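Histidine kinase (Methanosarcina mazei, PDB 3LI9) is a putative membrane sensor kinase, represented here by its extracellular double-Cache domain, that probably passes signals inward by ATP-dependent phosphorylation of a protein histidine. Local coordinates at residues A[135-140]-A[151-156]. Numbering follows the deposited sequence.
Sequences GKDTLT and VSYDSP
Thr140 and Ser152 meet through two bonds, one of them with a side-chain hydroxyl standing in for a backbone carbonyl. Thr140 N gives its proton to Ser152 O at 3.0 Å, and the return bond, from Ser152 N, goes to Thr140 OG1. The hydroxyl gets there because chi1 of 67° places it near both the backbone N and the carbonyl carbon, while the methyl CG2 lies against Ser152 CB. Replacing Thr140 by a valine would probably leave Ser152 N without its acceptor, the Thr140 N to Ser152 O bond alone remaining to hold the residue that follows the strand. Thr138 and Asp154 form a hydrogen-bonded antiparallel pair, Thr138 N to Asp154 O at 2.8 Å and Asp154 N back to Thr138 O.

Leu139, on the other face, can be followed outward. Its CB leads to CG, anti to the backbone N (chi1 171°), and Leu139 CG sits 4.0 Å from Val151 CG2. From there Leu139 CD1 reaches the Tyr153 ring, 3.6 Å from the centroid and only 7° off the normal, a CH-pi contact over the face. Leu139 CD1 also presses on Val151 CG2 at 3.3 Å, tighter than usual. Helix 13-48 packs on Tyr153 too, through Met33 and Gln37.

Ser155 OG donates to Asp137 OD1 at 2.6 Å, coming from above the carboxylate plane; OD2 of that aspartate salt-bridges Arg41 of the long helix. Strand 138-139 is thus stitched to the Cache-domain sheet by backbone bonds at Thr138 and Thr140, a side-chain bond at Asp137 and an apolar contact of Leu139 on Tyr153, consistent with a set register.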
loop_
_atom_site.group_PDB
_atom_site.type_symbol
_atom_site.label_atom_id
_atom_site.label_comp_id
_atom_site.label_asym_id
_atom_site.label_seq_id
_atom_site.Cartn_x
_atom_site.Cartn_y
_atom_site.Cartn_z
ATOM N N GLY A 135 11.165 -1.812 -13.923
ATOM C CA GLY A 135 10.472 -2.917 -14.556
ATOM C C GLY A 135 9.832 -3.873 -13.582
ATOM O O GLY A 135 9.445 -4.950 -13.993
ATOM N N LYS A 136 9.651 -3.507 -12.299
ATOM C CA LYS A 136 9.062 -4.430 -11.343
ATOM C C LYS A 136 7.656 -3.977 -10.753
ATOM O O LYS A 136 7.373 -2.808 -10.718
ATOM C CB LYS A 136 10.033 -4.629 -10.181
ATOM C CG LYS A 136 11.420 -5.218 -10.643
ATOM C CD LYS A 136 11.579 -6.697 -10.181
ATOM C CE LYS A 136 12.722 -7.461 -10.944
ATOM N NZ LYS A 136 13.112 -8.698 -10.216
ATOM N N ASP A 137 6.809 -4.900 -10.338
ATOM C CA ASP A 137 5.595 -4.535 -9.546
ATOM C C ASP A 137 6.001 -3.699 -8.330
ATOM O O ASP A 137 6.982 -4.043 -7.630
ATOM C CB ASP A 137 4.892 -5.828 -9.089
ATOM C CG ASP A 137 4.579 -6.698 -10.239
ATOM O OD1 ASP A 137 4.006 -6.153 -11.208
ATOM O OD2 ASP A 137 4.989 -7.906 -10.253
ATOM N N THR A 138 5.268 -2.626 -8.034
ATOM C CA THR A 138 5.596 -1.726 -6.927
ATOM C C THR A 138 4.416 -1.462 -6.020
ATOM O O THR A 138 3.273 -1.629 -6.437
ATOM C CB THR A 138 6.162 -0.415 -7.467
ATOM O OG1 THR A 138 5.105 0.364 -8.055
ATOM C CG2 THR A 138 7.159 -0.745 -8.538
ATOM N N LEU A 139 4.709 -1.078 -4.781
ATOM C CA LEU A 139 3.750 -0.669 -3.835
ATOM C C LEU A 139 4.273 0.654 -3.267
ATOM O O LEU A 139 5.418 0.716 -2.739
ATOM C CB LEU A 139 3.614 -1.734 -2.747
ATOM C CG LEU A 139 2.798 -1.400 -1.552
ATOM C CD1 LEU A 139 1.315 -1.275 -1.882
ATOM C CD2 LEU A 139 2.989 -2.538 -0.518
ATOM N N THR A 140 3.458 1.700 -3.395
ATOM C CA THR A 140 3.879 3.025 -2.874
ATOM C C THR A 140 3.876 2.996 -1.337
ATOM O O THR A 140 3.247 2.162 -0.646
ATOM C CB THR A 140 2.857 4.135 -3.303
ATOM O OG1 THR A 140 1.605 3.885 -2.634
ATOM C CG2 THR A 140 2.744 4.164 -4.840
ATOM N N VAL A 151 -2.893 3.214 -0.222
ATOM C CA VAL A 151 -1.650 2.848 -0.899
ATOM C C VAL A 151 -1.984 2.432 -2.328
ATOM O O VAL A 151 -3.110 2.034 -2.599
ATOM C CB VAL A 151 -0.984 1.688 -0.109
ATOM C CG1 VAL A 151 -1.757 0.356 -0.168
ATOM C CG2 VAL A 151 0.483 1.595 -0.413
ATOM N N SER A 152 -0.989 2.504 -3.213
ATOM C CA SER A 152 -1.205 2.090 -4.596
ATOM C C SER A 152 -0.329 0.921 -4.968
ATOM O O SER A 152 0.852 0.933 -4.621
ATOM C CB SER A 152 -0.814 3.300 -5.515
ATOM O OG SER A 152 -1.301 3.022 -6.800
ATOM N N TYR A 153 -0.891 -0.021 -5.704
ATOM C CA TYR A 153 -0.125 -1.156 -6.243
ATOM C C TYR A 153 -0.023 -0.924 -7.749
ATOM O O TYR A 153 -1.044 -0.699 -8.398
ATOM C CB TYR A 153 -0.895 -2.471 -6.052
ATOM C CG TYR A 153 -1.106 -2.929 -4.605
ATOM C CD1 TYR A 153 -0.318 -3.960 -4.073
ATOM C CD2 TYR A 153 -2.054 -2.304 -3.777
ATOM C CE1 TYR A 153 -0.509 -4.385 -2.772
ATOM C CE2 TYR A 153 -2.223 -2.706 -2.432
ATOM C CZ TYR A 153 -1.428 -3.768 -1.974
ATOM O OH TYR A 153 -1.592 -4.180 -0.663
ATOM N N ASP A 154 1.172 -1.062 -8.330
ATOM C CA ASP A 154 1.307 -0.762 -9.758
ATOM C C ASP A 154 2.154 -1.830 -10.416
ATOM O O ASP A 154 3.168 -2.222 -9.882
ATOM C CB ASP A 154 1.966 0.597 -9.975
ATOM C CG ASP A 154 1.184 1.699 -9.308
ATOM O OD1 ASP A 154 0.192 2.134 -9.936
ATOM O OD2 ASP A 154 1.463 2.072 -8.116
ATOM N N SER A 155 1.734 -2.252 -11.596
ATOM C CA SER A 155 2.519 -3.281 -12.349
ATOM C C SER A 155 2.774 -2.812 -13.756
ATOM O O SER A 155 1.914 -2.217 -14.399
ATOM C CB SER A 155 1.709 -4.589 -12.504
ATOM O OG SER A 155 1.532 -5.241 -11.283
ATOM N N PRO A 156 4.018 -3.014 -14.234
ATOM C CA PRO A 156 4.338 -2.596 -15.564
ATOM C C PRO A 156 3.680 -3.474 -16.642
ATOM O O PRO A 156 3.587 -4.690 -16.474
ATOM C CB PRO A 156 5.907 -2.713 -15.598
ATOM C CG PRO A 156 6.190 -3.857 -14.623
ATOM C CD PRO A 156 5.171 -3.612 -13.499
#